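Local coordinates for telomere length regulator taz1 (Schizosaccharomyces pombe, PDB 4ZMI), which regulates telomere length and function in fission yeast, binds double-stranded telomeric DNA and is required for the repression of telomere-adjacent genes, at residues L144-V149 against G201-S206; L125-S130 against L226-V231; V41-F46 against N113-L118. All blocks are in the same frame, centred on the assembly; numbering follows the deposited sequence.

Interaction 1 of 3, residues L144-V149 against G201-S206; sequences LFEELV and GNTSNS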
loop_
_atom_site.group_PDB
_atom_site.type_symbol
_atom_site.label_atom_id
_atom_site.label_comp_id
_atom_site.label_asym_id
_atom_site.label_seq_id
_atom_site.Cartn_x
_atom_site.Cartn_y
_atom_site.Cartn_z
ATOM N N LEU A 144 -6.221 5.112 -8.163
ATOM C CA LEU A 144 -5.060 4.258 -8.028
ATOM C C LEU A 144 -5.494 2.794 -7.883
ATOM O O LEU A 144 -4.836 1.889 -8.378
ATOM C CB LEU A 144 -4.234 4.720 -6.845
ATOM C CG LEU A 144 -2.831 4.129 -6.798
ATOM C CD1 LEU A 144 -2.028 4.574 -7.992
ATOM C CD2 LEU A 144 -2.122 4.521 -5.502
ATOM N N PHE A 145 -6.631 2.566 -7.242
ATOM C CA PHE A 145 -7.127 1.197 -7.084
ATOM C C PHE A 145 -7.482 0.579 -8.429
ATOM O O PHE A 145 -7.150 -0.575 -8.693
ATOM C CB PHE A 145 -8.313 1.108 -6.112
ATOM C CG PHE A 145 -8.756 -0.305 -5.839
ATOM C CD1 PHE A 145 -8.170 -1.049 -4.817
ATOM C CD2 PHE A 145 -9.724 -0.909 -6.620
ATOM C CE1 PHE A 145 -8.565 -2.351 -4.576
ATOM C CE2 PHE A 145 -10.111 -2.214 -6.392
ATOM C CZ PHE A 145 -9.538 -2.936 -5.368
ATOM N N GLU A 146 -8.144 1.344 -9.292
ATOM C CA GLU A 146 -8.479 0.823 -10.622
ATOM C C GLU A 146 -7.250 0.517 -11.450
ATOM O O GLU A 146 -7.235 -0.463 -12.177
ATOM C CB GLU A 146 -9.406 1.756 -11.393
ATOM C CG GLU A 146 -10.193 1.061 -12.487
ATOM C CD GLU A 146 -9.581 1.221 -13.862
ATOM O OE1 GLU A 146 -8.565 1.946 -13.992
ATOM O OE2 GLU A 146 -10.124 0.623 -14.817
ATOM N N GLU A 147 -6.214 1.336 -11.320
ATOM C CA GLU A 147 -4.943 1.060 -11.982
ATOM C C GLU A 147 -4.279 -0.247 -11.523
ATOM O O GLU A 147 -3.817 -1.039 -12.356
ATOM C CB GLU A 147 -3.970 2.222 -11.807
ATOM C CG GLU A 147 -2.691 2.028 -12.599
ATOM C CD GLU A 147 -2.903 2.163 -14.112
ATOM O OE1 GLU A 147 -3.850 2.869 -14.513
ATOM O OE2 GLU A 147 -2.122 1.570 -14.894
ATOM N N LEU A 148 -4.232 -0.472 -10.206
ATOM C CA LEU A 148 -3.681 -1.713 -9.682
ATOM C C LEU A 148 -4.490 -2.867 -10.243
ATOM O O LEU A 148 -3.951 -3.919 -10.549
ATOM C CB LEU A 148 -3.727 -1.741 -8.146
ATOM C CG LEU A 148 -2.924 -0.617 -7.506
ATOM C CD1 LEU A 148 -3.149 -0.588 -5.995
ATOM C CD2 LEU A 148 -1.455 -0.845 -7.845
ATOM N N VAL A 149 -5.793 -2.663 -10.403
ATOM C CA VAL A 149 -6.631 -3.726 -10.959
ATOM C C VAL A 149 -6.223 -4.036 -12.405
ATOM O O VAL A 149 -6.076 -5.214 -12.769
ATOM C CB VAL A 149 -8.135 -3.419 -10.824
ATOM C CG1 VAL A 149 -8.971 -4.482 -11.508
ATOM C CG2 VAL A 149 -8.498 -3.344 -9.350
ATOM N N GLY A 201 -14.685 -6.802 -11.609
ATOM C CA GLY A 201 -15.406 -7.612 -12.579
ATOM C C GLY A 201 -15.293 -7.102 -14.007
ATOM O O GLY A 201 -15.071 -7.870 -14.944
ATOM N N ASN A 202 -15.426 -5.793 -14.173
ATOM C CA ASN A 202 -15.405 -5.198 -15.502
ATOM C C ASN A 202 -14.012 -5.169 -16.118
ATOM O O ASN A 202 -13.845 -5.406 -17.310
ATOM C CB ASN A 202 -16.011 -3.792 -15.460
ATOM C CG ASN A 202 -17.456 -3.799 -14.982
ATOM O OD1 ASN A 202 -18.167 -4.794 -15.147
ATOM N ND2 ASN A 202 -17.894 -2.690 -14.383
ATOM N N THR A 203 -13.008 -4.897 -15.298
ATOM C CA THR A 203 -11.633 -4.825 -15.774
ATOM C C THR A 203 -11.097 -6.172 -16.297
ATOM O O THR A 203 -10.319 -6.212 -17.256
ATOM C CB THR A 203 -10.712 -4.237 -14.680
ATOM O OG1 THR A 203 -10.988 -2.838 -14.528
ATOM C CG2 THR A 203 -9.240 -4.427 -15.037
ATOM N N SER A 204 -11.523 -7.271 -15.682
ATOM C CA SER A 204 -11.108 -8.598 -16.134
ATOM C C SER A 204 -12.018 -9.147 -17.237
ATOM O O SER A 204 -11.765 -10.217 -17.795
ATOM C CB SER A 204 -11.044 -9.570 -14.957
ATOM O OG SER A 204 -12.217 -9.490 -14.178
ATOM N N ASN A 205 -13.078 -8.410 -17.546
ATOM C CA ASN A 205 -13.935 -8.747 -18.674
ATOM C C ASN A 205 -13.561 -7.959 -19.924
ATOM O O ASN A 205 -13.885 -8.365 -21.040
ATOM C CB ASN A 205 -15.407 -8.486 -18.334
ATOM C CG ASN A 205 -16.046 -9.633 -17.581
ATOM O OD1 ASN A 205 -15.701 -10.796 -17.791
ATOM N ND2 ASN A 205 -16.990 -9.312 -16.701
ATOM N N SER A 206 -12.877 -6.832 -19.736
ATOM C CA SER A 206 -12.678 -5.873 -20.824
ATOM C C SER A 206 -11.458 -6.171 -21.692
ATOM O O SER A 206 -10.344 -6.298 -21.177
ATOM C CB SER A 206 -12.607 -4.436 -20.288
ATOM O OG SER A 206 -11.295 -4.103 -19.878
#
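T203 supplies all the contacts made by 201-206: its CA lies 7.0 Å from the CA of V149, and its side chain sets out toward helix 137-154. The side chain can be followed outward from CB, which already sits 3.6 Å from V149 CG1, so contact starts at the branch point itself. From there the two branches divide the work. The methyl, CG2, comes 3.5 Å from V149 CG1 and lies 4.0 Å from the backbone O of V149. The hydroxyl, OG1, touches the same valine methyl more loosely, 4.0 Å from V149 CG1. One branch of V149 therefore meets CB and both branches of the threonine, with the two side chains passing each other at an oblique angle.

The first torsion of T203 (chi1 -71°) produces this split by placing CG2 anti to the backbone N and OG1 anti to the carbonyl carbon. The contact brings helix 137-154 against the C-terminal part of helix 192-203 within the all-helical domain of Taz1, which belongs by sequence to the telomere repeat binding factor family. The packing is slight, 129 Å² counted over both sides, but V149 and T203 are both buried. I200, on the same helix as T203, also packs on V149, and Q209 from the following loop touches T203.

OG1 has a polar neighbour across the contact as well. E146 reaches it by bending at chi2 (-98°), which brings OE2 to 3.6 Å from T203 OG1, an approach with no hydrogen bond between them. The hydroxyl makes a weak hydrogen bond to T199 O in its own helix. E146 is partly exposed, and its side chain comes within about 4 Å of a bound cobalt ion.

Interaction 2 of 3, residues L125-S130 against L226-V231; sequences LDALLS and LEFKNV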
loop_
_atom_site.group_PDB
_atom_site.type_symbol
_atom_site.label_atom_id
_atom_site.label_comp_id
_atom_site.label_asym_id
_atom_site.label_seq_id
_atom_site.Cartn_x
_atom_site.Cartn_y
_atom_site.Cartn_z
ATOM N N LEU A 125 -6.318 0.030 -0.140
ATOM C CA LEU A 125 -7.507 -0.488 0.538
ATOM C C LEU A 125 -7.569 0.044 1.961
ATOM O O LEU A 125 -8.646 0.367 2.455
ATOM C CB LEU A 125 -7.548 -2.021 0.554
ATOM C CG LEU A 125 -7.906 -2.695 -0.784
ATOM C CD1 LEU A 125 -7.475 -4.141 -0.739
ATOM C CD2 LEU A 125 -9.400 -2.626 -1.103
ATOM N N ASP A 126 -6.416 0.132 2.620
ATOM C CA ASP A 126 -6.382 0.628 3.994
ATOM C C ASP A 126 -6.873 2.063 4.021
ATOM O O ASP A 126 -7.713 2.418 4.837
ATOM C CB ASP A 126 -4.983 0.544 4.576
ATOM C CG ASP A 126 -4.934 0.967 6.035
ATOM O OD1 ASP A 126 -5.745 0.454 6.840
ATOM O OD2 ASP A 126 -4.085 1.824 6.370
ATOM N N ALA A 127 -6.370 2.879 3.102
ATOM C CA ALA A 127 -6.853 4.254 2.952
ATOM C C ALA A 127 -8.346 4.271 2.711
ATOM O O ALA A 127 -9.078 5.029 3.343
ATOM C CB ALA A 127 -6.130 4.963 1.804
ATOM N N LEU A 128 -8.811 3.417 1.812
ATOM C CA LEU A 128 -10.239 3.369 1.528
ATOM C C LEU A 128 -11.067 2.963 2.736
ATOM O O LEU A 128 -12.228 3.356 2.858
ATOM C CB LEU A 128 -10.524 2.420 0.368
ATOM C CG LEU A 128 -10.086 2.866 -1.032
ATOM C CD1 LEU A 128 -10.487 1.816 -2.062
ATOM C CD2 LEU A 128 -10.705 4.215 -1.387
ATOM N N LEU A 129 -10.483 2.159 3.621
ATOM C CA LEU A 129 -11.212 1.653 4.783
ATOM C C LEU A 129 -11.174 2.671 5.906
ATOM O O LEU A 129 -12.052 2.705 6.746
ATOM C CB LEU A 129 -10.614 0.335 5.272
ATOM C CG LEU A 129 -10.928 -0.885 4.412
ATOM C CD1 LEU A 129 -9.902 -1.973 4.668
ATOM C CD2 LEU A 129 -12.310 -1.394 4.711
ATOM N N SER A 130 -10.139 3.499 5.905
ATOM C CA SER A 130 -9.899 4.426 6.994
ATOM C C SER A 130 -10.805 5.633 6.911
ATOM O O SER A 130 -11.319 6.104 7.915
ATOM C CB SER A 130 -8.465 4.913 6.930
ATOM O OG SER A 130 -7.592 3.875 7.287
ATOM N N LEU A 226 2.282 10.567 -0.748
ATOM C CA LEU A 226 2.632 11.859 -0.171
ATOM C C LEU A 226 1.423 12.544 0.457
ATOM O O LEU A 226 1.522 13.043 1.574
ATOM C CB LEU A 226 3.278 12.772 -1.213
ATOM C CG LEU A 226 4.752 12.525 -1.531
ATOM C CD1 LEU A 226 5.186 13.351 -2.729
ATOM C CD2 LEU A 226 5.615 12.840 -0.334
ATOM N N GLU A 227 0.294 12.572 -0.255
ATOM C CA GLU A 227 -0.969 13.059 0.311
ATOM C C GLU A 227 -1.285 12.330 1.607
ATOM O O GLU A 227 -1.623 12.951 2.613
ATOM C CB GLU A 227 -2.145 12.805 -0.629
ATOM C CG GLU A 227 -1.990 13.274 -2.050
ATOM C CD GLU A 227 -3.210 12.928 -2.878
ATOM O OE1 GLU A 227 -4.341 13.040 -2.355
ATOM O OE2 GLU A 227 -3.034 12.527 -4.045
ATOM N N PHE A 228 -1.206 11.000 1.553
ATOM C CA PHE A 228 -1.432 10.142 2.713
ATOM C C PHE A 228 -0.548 10.644 3.856
ATOM O O PHE A 228 -1.011 10.784 4.984
ATOM C CB PHE A 228 -1.102 8.684 2.341
ATOM C CG PHE A 228 -1.763 7.626 3.217
ATOM C CD1 PHE A 228 -1.973 6.346 2.718
ATOM C CD2 PHE A 228 -2.144 7.885 4.528
ATOM C CE1 PHE A 228 -2.560 5.355 3.494
ATOM C CE2 PHE A 228 -2.736 6.881 5.315
ATOM C CZ PHE A 228 -2.935 5.625 4.795
ATOM N N LYS A 229 0.706 10.965 3.541
ATOM C CA LYS A 229 1.708 11.326 4.553
ATOM C C LYS A 229 1.432 12.641 5.296
ATOM O O LYS A 229 2.010 12.887 6.356
ATOM C CB LYS A 229 3.126 11.330 3.956
ATOM C CG LYS A 229 4.239 11.067 4.979
ATOM C CD LYS A 229 5.614 10.874 4.333
ATOM C CE LYS A 229 6.255 12.197 3.929
ATOM N NZ LYS A 229 7.672 12.015 3.498
ATOM N N ASN A 230 0.563 13.488 4.756
ATOM C CA ASN A 230 0.145 14.662 5.518
ATOM C C ASN A 230 -1.348 14.654 5.878
ATOM O O ASN A 230 -1.983 15.699 5.987
ATOM C CB ASN A 230 0.598 15.976 4.857
ATOM C CG ASN A 230 -0.030 16.203 3.498
ATOM O OD1 ASN A 230 -0.592 15.290 2.903
ATOM N ND2 ASN A 230 0.072 17.431 2.995
ATOM N N VAL A 231 -1.888 13.454 6.079
ATOM C CA VAL A 231 -3.259 13.274 6.552
ATOM C C VAL A 231 -3.260 12.634 7.948
ATOM O O VAL A 231 -2.528 11.680 8.193
ATOM C CB VAL A 231 -4.059 12.388 5.583
ATOM C CG1 VAL A 231 -5.353 11.911 6.223
ATOM C CG2 VAL A 231 -4.345 13.138 4.309
#
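F228 points its ring from helix 214-229 at A127 and D126 of helix 118-130, a small helix-helix contact inside the all-helical Taz1 domain. The CB of A127 and the CE1 of F228 stand 4.0 Å apart, the methyl lying oblique to the ring. D126 approaches differently: its OD2 is at the ring edge, close to the ring plane, 4.3 Å from F228 CZ. Chi1 of F228 (-158°) turns CG away from the backbone N and carries the ring out to helix 118-130; A127 CA is the nearest CA to its own, at 8.0 Å. Only 94 Å² is buried, yet all three touching residues are buried.

The carboxylate of D126 is held from outside the two segments: OD1 is hydrogen-bonded to S79 OG, and OD2 accepts from the backbone N of F78, so the oxygen facing the ring edge is also a hydrogen-bond acceptor. Q102 of helix 95-107 packs on both D126 and F228. Within its own helix, the backbone O of D126 accepts twice from S130, from N and from OG, each at 2.9 Å; the hydroxyl oxygen stands 45° out of the carbonyl plane.

Interaction 3 of 3, residues V41-F46 against N113-L118; sequences VNPESF and NTNKHL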
loop_
_atom_site.group_PDB
_atom_site.type_symbol
_atom_site.label_atom_id
_atom_site.label_comp_id
_atom_site.label_asym_id
_atom_site.label_seq_id
_atom_site.Cartn_x
_atom_site.Cartn_y
_atom_site.Cartn_z
ATOM N N VAL A 41 10.799 2.043 -17.867
ATOM C CA VAL A 41 9.642 1.603 -18.637
ATOM C C VAL A 41 8.790 0.580 -17.881
ATOM O O VAL A 41 7.597 0.437 -18.142
ATOM C CB VAL A 41 10.092 1.032 -20.005
ATOM C CG1 VAL A 41 8.900 0.655 -20.877
ATOM C CG2 VAL A 41 10.962 2.042 -20.735
ATOM N N ASN A 42 9.400 -0.128 -16.937
ATOM C CA ASN A 42 8.672 -1.108 -16.143
ATOM C C ASN A 42 9.393 -1.313 -14.815
ATOM O O ASN A 42 10.488 -0.761 -14.628
ATOM C CB ASN A 42 8.522 -2.422 -16.919
ATOM C CG ASN A 42 9.840 -2.929 -17.468
ATOM O OD1 ASN A 42 10.898 -2.739 -16.865
ATOM N ND2 ASN A 42 9.781 -3.577 -18.623
ATOM N N PRO A 43 8.785 -2.080 -13.884
ATOM C CA PRO A 43 9.495 -2.316 -12.627
ATOM C C PRO A 43 10.902 -2.875 -12.832
ATOM O O PRO A 43 11.829 -2.411 -12.169
ATOM C CB PRO A 43 8.597 -3.327 -11.890
ATOM C CG PRO A 43 7.442 -3.636 -12.825
ATOM C CD PRO A 43 7.381 -2.522 -13.803
ATOM N N GLU A 44 11.067 -3.827 -13.746
ATOM C CA GLU A 44 12.389 -4.406 -13.982
ATOM C C GLU A 44 13.413 -3.340 -14.356
ATOM O O GLU A 44 14.579 -3.406 -13.942
ATOM C CB GLU A 44 12.344 -5.488 -15.054
ATOM C CG GLU A 44 13.716 -6.034 -15.417
ATOM C CD GLU A 44 14.401 -6.723 -14.254
ATOM O OE1 GLU A 44 13.703 -7.433 -13.490
ATOM O OE2 GLU A 44 15.637 -6.559 -14.109
ATOM N N SER A 45 12.968 -2.347 -15.112
ATOM C CA SER A 45 13.847 -1.237 -15.482
ATOM C C SER A 45 14.171 -0.380 -14.272
ATOM O O SER A 45 15.299 0.115 -14.122
ATOM C CB SER A 45 13.208 -0.374 -16.568
ATOM O OG SER A 45 12.893 -1.163 -17.697
ATOM N N PHE A 46 13.165 -0.199 -13.421
ATOM C CA PHE A 46 13.336 0.526 -12.174
ATOM C C PHE A 46 14.428 -0.185 -11.386
ATOM O O PHE A 46 15.272 0.455 -10.751
ATOM C CB PHE A 46 12.018 0.556 -11.396
ATOM C CG PHE A 46 11.878 1.728 -10.478
ATOM C CD1 PHE A 46 12.985 2.464 -10.091
ATOM C CD2 PHE A 46 10.629 2.089 -9.991
ATOM C CE1 PHE A 46 12.855 3.541 -9.234
ATOM C CE2 PHE A 46 10.493 3.162 -9.132
ATOM C CZ PHE A 46 11.611 3.887 -8.753
ATOM N N ASN A 113 8.069 -7.013 -10.356
ATOM C CA ASN A 113 7.882 -7.258 -11.787
ATOM C C ASN A 113 6.790 -8.271 -12.149
ATOM O O ASN A 113 6.679 -8.654 -13.305
ATOM C CB ASN A 113 9.213 -7.584 -12.491
ATOM C CG ASN A 113 9.747 -8.969 -12.162
ATOM O OD1 ASN A 113 8.992 -9.934 -12.025
ATOM N ND2 ASN A 113 11.068 -9.074 -12.046
ATOM N N THR A 114 5.995 -8.717 -11.176
ATOM C CA THR A 114 4.831 -9.538 -11.500
ATOM C C THR A 114 3.597 -8.643 -11.649
ATOM O O THR A 114 2.532 -9.093 -12.081
ATOM C CB THR A 114 4.528 -10.567 -10.409
ATOM O OG1 THR A 114 4.280 -9.887 -9.172
ATOM C CG2 THR A 114 5.692 -11.550 -10.230
ATOM N N ASN A 115 3.751 -7.376 -11.276
ATOM C CA ASN A 115 2.654 -6.411 -11.300
ATOM C C ASN A 115 1.484 -6.735 -10.343
ATOM O O ASN A 115 0.371 -6.216 -10.505
ATOM C CB ASN A 115 2.144 -6.221 -12.735
ATOM C CG ASN A 115 3.233 -5.740 -13.677
ATOM O OD1 ASN A 115 4.069 -4.929 -13.303
ATOM N ND2 ASN A 115 3.232 -6.250 -14.898
ATOM N N LYS A 116 1.722 -7.598 -9.358
ATOM C CA LYS A 116 0.700 -7.867 -8.335
ATOM C C LYS A 116 0.547 -6.706 -7.350
ATOM O O LYS A 116 -0.541 -6.442 -6.851
ATOM C CB LYS A 116 1.012 -9.160 -7.571
ATOM C CG LYS A 116 0.711 -10.428 -8.358
ATOM C CD LYS A 116 1.121 -11.646 -7.532
ATOM C CE LYS A 116 0.812 -12.944 -8.250
ATOM N NZ LYS A 116 1.285 -14.134 -7.487
ATOM N N HIS A 117 1.648 -6.017 -7.087
ATOM C CA HIS A 117 1.686 -4.906 -6.145
ATOM C C HIS A 117 0.824 -5.134 -4.896
ATOM O O HIS A 117 -0.041 -4.325 -4.568
ATOM C CB HIS A 117 1.310 -3.614 -6.852
ATOM C CG HIS A 117 2.075 -3.384 -8.123
ATOM N ND1 HIS A 117 3.443 -3.186 -8.139
ATOM C CD2 HIS A 117 1.671 -3.334 -9.412
ATOM C CE1 HIS A 117 3.839 -3.015 -9.393
ATOM N NE2 HIS A 117 2.787 -3.103 -10.183
ATOM N N LEU A 118 1.059 -6.251 -4.217
ATOM C CA LEU A 118 0.300 -6.581 -3.008
ATOM C C LEU A 118 0.379 -5.474 -1.983
ATOM O O LEU A 118 -0.606 -5.192 -1.326
ATOM C CB LEU A 118 0.789 -7.886 -2.385
ATOM C CG LEU A 118 0.723 -9.094 -3.309
ATOM C CD1 LEU A 118 1.317 -10.302 -2.597
ATOM C CD2 LEU A 118 -0.711 -9.336 -3.705
#
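P43 makes the apolar part of this contact, resting against the backbone of N113 and the side-chain amide of N115. Its CA is 5.3 Å from the CA of N113, the closest such pair across the two segments, and P43 sets out toward 113-118. CB and CG of the ring do the closest touching: P43 CG lies 3.8 Å from N113 CA, while P43 CB is 4.0 Å from N113 N. The same CG also meets an amide oxygen, N115 OD1, at 3.6 Å, the two side chains crossing at about a right angle. N115 is held from its other amide atom, ND2, by a hydrogen bond to T155 OG1.

The polar part is one weak hydrogen bond: N113 ND2 donates to E44 OE1 over 3.4 Å with an N-H...O angle of 141°. The two side chains run side by side in the same direction, and their carboxylate and amide planes are turned 43° apart. The glutamate gets there by bending at chi2, and chi1 of N113 (73°) carries ND2 alongside the carboxylate.

Capping makes up the third kind of interaction. N42 is the N-cap of helix 43-50, and its OD1 accepts from both S45 N and S45 OG, each at 2.7 Å. S45 N lies nearly in line with the C=O of the N42 side chain, and the hydroxyl oxygen above the carbonyl plane. P43 and E44, which meet the other segment, thus belong to the capped first turn.

Residues 113-117 form the loop leading into helix 118-130, whose N-cap is H117. H117 NE2 is hydrogen-bonded to R151 NE of helix 137-154, and P43 packs on both R151 and F214, the latter at the start of helix 214-229.

How the interactions relate
From the N terminus, interaction 3 comes first: 41-46 meets 113-118 and closes a loop of 66 intervening residues. The last residue of 113-118 starts helix 118-130, which supplies 125-130, whose partner 226-231 lies near the C terminus. Interaction 1, 144-149 with 201-206, is nested within that long loop of 95 residues. Interaction 3 closes before both of these open and so is in series with them; none crosses another. Interactions 1 and 2 meet where F145 CE1 packs 3.6 Å from L125 CD2, joining helices 137-154 and 118-130. Interactions 1 and 3 meet through L148 and H117, whereas interactions 2 and 3 lie on opposite sides of the chain's centre and do not touch.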